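PDB 2JEK: RV1873, which is of unknown function but belongs to the DUF1810 family and folds as a compact, largely helical right-handed superhelix. Local coordinates for residues Gly35-Trp39 with Phe40-Gln44. Sequence-based numbering, arbitrary orientation.
Sequences GHWMW and FVFPQ
Around M38 to V41 the backbone makes a single short, weakly bonded helical turn, inside the right-handed superhelix of helices. M38 O is its main acceptor: F42 N reaches it at 3.0 Å, nearly straight (163° at the hydrogen), whereas V41 N, 3.3 Å from M38 O, sits well above the carbonyl plane. F40 N and V41 N add weak bonds to W37 O. Farther on, a water bridges W39 O and Q44 N.

With its CG between its own N and carbonyl carbon (chi1 52°), F40 folds back so that W37 O lies over the centre of its ring, 3.8 Å above the plane, and W37 CA makes an off-centre CH-pi contact with the same ring. W37 CE3 meets V41 CG2 at 3.5 Å, while W37 NE1, on the five-membered ring, hydrogen-bonds to E27 OE1. F40 CE2 comes to the edge of the W39 ring, near its plane. F42 reaches helices 74-87 and 101-115. A Met-aromatic contact joins it to M38, whose side chain sets out away from F42 but, bent at chi2 (67°), brings its end back: SD lies at the ring edge and CE touches F42 CD2 at 3.7 Å.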
ATOM      1  N   GLY A  35       6.112  -7.315 -11.289  1.00 12.28           N
ATOM      2  CA  GLY A  35       6.941  -8.043 -10.333  1.00 13.08           C
ATOM      3  C   GLY A  35       6.208  -8.542  -9.099  1.00 13.75           C
ATOM      4  O   GLY A  35       5.027  -8.235  -8.891  1.00 14.98           O
ATOM      5  N   HIS A  36       6.931  -9.302  -8.275  1.00 14.02           N
ATOM      6  CA  HIS A  36       6.390  -9.940  -7.084  1.00 15.24           C
ATOM      7  C   HIS A  36       6.752  -9.127  -5.860  1.00 14.80           C
ATOM      8  O   HIS A  36       7.721  -9.442  -5.152  1.00 16.05           O
ATOM      9  CB  HIS A  36       6.966 -11.351  -6.934  1.00 17.30           C
ATOM     10  CG  HIS A  36       6.752 -12.222  -8.130  1.00 20.15           C
ATOM     11  ND1 HIS A  36       5.512 -12.419  -8.698  1.00 27.42           N
ATOM     12  CD2 HIS A  36       7.624 -12.955  -8.862  1.00 26.25           C
ATOM     13  CE1 HIS A  36       5.629 -13.235  -9.731  1.00 25.24           C
ATOM     14  NE2 HIS A  36       6.899 -13.577  -9.850  1.00 27.57           N
ATOM     15  N   TRP A  37       5.977  -8.076  -5.603  1.00 12.06           N
ATOM     16  CA  TRP A  37       6.362  -7.134  -4.560  1.00  9.96           C
ATOM     17  C   TRP A  37       5.218  -6.447  -3.820  1.00  8.61           C
ATOM     18  O   TRP A  37       5.472  -5.555  -3.019  1.00  8.34           O
ATOM     19  CB  TRP A  37       7.324  -6.075  -5.119  1.00  9.57           C
ATOM     20  CG  TRP A  37       6.968  -5.458  -6.466  1.00  9.26           C
ATOM     21  CD1 TRP A  37       7.629  -5.652  -7.650  1.00  9.98           C
ATOM     22  CD2 TRP A  37       5.922  -4.509  -6.746  1.00  8.81           C
ATOM     23  NE1 TRP A  37       7.060  -4.896  -8.644  1.00  9.85           N
ATOM     24  CE2 TRP A  37       6.005  -4.192  -8.123  1.00  8.36           C
ATOM     25  CE3 TRP A  37       4.918  -3.904  -5.971  1.00  8.70           C
ATOM     26  CZ2 TRP A  37       5.131  -3.284  -8.737  1.00  8.74           C
ATOM     27  CZ3 TRP A  37       4.050  -2.999  -6.584  1.00  9.23           C
ATOM     28  CH2 TRP A  37       4.164  -2.703  -7.957  1.00  9.70           C
ATOM     29  N   MET A  38       3.976  -6.849  -4.060  1.00  7.39           N
ATOM     30  CA  MET A  38       2.866  -6.094  -3.487  1.00  7.14           C
ATOM     31  C   MET A  38       2.940  -5.930  -1.966  1.00  7.51           C
ATOM     32  O   MET A  38       2.695  -4.849  -1.436  1.00  7.63           O
ATOM     33  CB  MET A  38       1.510  -6.693  -3.879  1.00  7.37           C
ATOM     34  CG  MET A  38       0.365  -5.711  -3.749  1.00  8.51           C
ATOM     35  SD  MET A  38       0.503  -4.372  -4.944  1.00  8.94           S
ATOM     36  CE  MET A  38      -0.992  -3.448  -4.567  1.00  8.91           C
ATOM     37  N   TRP A  39       3.261  -7.013  -1.264  1.00  7.81           N
ATOM     38  CA  TRP A  39       3.143  -7.071   0.190  1.00  7.78           C
ATOM     39  C   TRP A  39       3.967  -6.012   0.893  1.00  6.75           C
ATOM     40  O   TRP A  39       3.582  -5.533   1.962  1.00  7.46           O
ATOM     41  CB  TRP A  39       3.521  -8.451   0.750  1.00  8.87           C
ATOM     42  CG  TRP A  39       3.139  -9.608  -0.119  1.00  9.81           C
ATOM     43  CD1 TRP A  39       2.000 -10.374  -0.038  1.00 13.01           C
ATOM     44  CD2 TRP A  39       3.907 -10.142  -1.203  1.00 10.56           C
ATOM     45  NE1 TRP A  39       2.019 -11.339  -1.015  1.00 11.21           N
ATOM     46  CE2 TRP A  39       3.173 -11.220  -1.741  1.00 12.39           C
ATOM     47  CE3 TRP A  39       5.143  -9.812  -1.773  1.00 12.19           C
ATOM     48  CZ2 TRP A  39       3.639 -11.972  -2.827  1.00 13.31           C
ATOM     49  CZ3 TRP A  39       5.605 -10.559  -2.855  1.00 12.74           C
ATOM     50  CH2 TRP A  39       4.851 -11.627  -3.368  1.00 13.46           C
ATOM     51  N   PHE A  40       5.101  -5.650   0.298  1.00  6.68           N
ATOM     52  CA  PHE A  40       6.048  -4.767   0.974  1.00  6.11           C
ATOM     53  C   PHE A  40       6.239  -3.417   0.266  1.00  6.52           C
ATOM     54  O   PHE A  40       7.088  -2.627   0.660  1.00  7.31           O
ATOM     55  CB  PHE A  40       7.379  -5.490   1.255  1.00  6.87           C
ATOM     56  CG  PHE A  40       7.993  -6.153   0.058  1.00  7.96           C
ATOM     57  CD1 PHE A  40       8.672  -5.406  -0.905  1.00  8.89           C
ATOM     58  CD2 PHE A  40       7.899  -7.536  -0.109  1.00  9.42           C
ATOM     59  CE1 PHE A  40       9.251  -6.018  -2.007  1.00  9.56           C
ATOM     60  CE2 PHE A  40       8.492  -8.162  -1.206  1.00  9.70           C
ATOM     61  CZ  PHE A  40       9.159  -7.392  -2.159  1.00  9.37           C
ATOM     62  N   VAL A  41       5.424  -3.170  -0.768  1.00  6.71           N
ATOM     63  CA  VAL A  41       5.366  -1.867  -1.463  1.00  6.26           C
ATOM     64  C   VAL A  41       4.064  -1.119  -1.103  1.00  6.52           C
ATOM     65  O   VAL A  41       4.094   0.092  -0.864  1.00  6.39           O
ATOM     66  CB  VAL A  41       5.495  -2.044  -3.003  1.00  7.02           C
ATOM     67  CG1 VAL A  41       5.213  -0.731  -3.759  1.00  7.77           C
ATOM     68  CG2 VAL A  41       6.885  -2.556  -3.350  1.00  7.59           C
ATOM     69  N   PHE A  42       2.937  -1.846  -1.074  1.00  5.70           N
ATOM     70  CA  PHE A  42       1.663  -1.281  -0.657  1.00  5.55           C
ATOM     71  C   PHE A  42       1.170  -2.121   0.513  1.00  6.23           C
ATOM     72  O   PHE A  42       0.303  -2.986   0.353  1.00  6.32           O
ATOM     73  CB  PHE A  42       0.655  -1.313  -1.817  1.00  5.95           C
ATOM     74  CG  PHE A  42       0.922  -0.290  -2.883  1.00  5.97           C
ATOM     75  CD1 PHE A  42       0.718   1.068  -2.634  1.00  6.47           C
ATOM     76  CD2 PHE A  42       1.359  -0.683  -4.139  1.00  6.37           C
ATOM     77  CE1 PHE A  42       0.939   2.017  -3.627  1.00  7.96           C
ATOM     78  CE2 PHE A  42       1.576   0.273  -5.144  1.00  7.26           C
ATOM     79  CZ  PHE A  42       1.371   1.614  -4.887  1.00  9.04           C
ATOM     80  N   PRO A  43       1.737  -1.879   1.705  1.00  6.48           N
ATOM     81  CA  PRO A  43       1.427  -2.777   2.807  1.00  6.63           C
ATOM     82  C   PRO A  43      -0.011  -2.687   3.282  1.00  7.27           C
ATOM     83  O   PRO A  43      -0.647  -1.629   3.195  1.00  6.53           O
ATOM     84  CB  PRO A  43       2.386  -2.313   3.915  1.00  7.73           C
ATOM     85  CG  PRO A  43       3.484  -1.570   3.170  1.00  7.90           C
ATOM     86  CD  PRO A  43       2.722  -0.858   2.099  1.00  6.49           C
ATOM     87  N   GLN A  44      -0.513  -3.809   3.790  1.00  7.40           N
ATOM     88  CA  GLN A  44      -1.867  -3.885   4.319  1.00  7.82           C
ATOM     89  C   GLN A  44      -1.827  -4.486   5.725  1.00  8.00           C
ATOM     90  O   GLN A  44      -0.813  -5.047   6.146  1.00  7.93           O
ATOM     91  CB  GLN A  44      -2.750  -4.740   3.406  1.00  8.76           C
ATOM     92  CG  GLN A  44      -2.362  -6.221   3.383  1.00  9.39           C
ATOM     93  CD  GLN A  44      -3.227  -7.046   2.471  1.00 10.77           C
ATOM     94  OE1 GLN A  44      -3.429  -8.236   2.698  1.00 16.42           O
ATOM     95  NE2 GLN A  44      -3.738  -6.423   1.427  1.00 13.01           N
TER
HETATM   96  O   HOH W   1       1.534  -5.978   3.742  1.00  7.12           O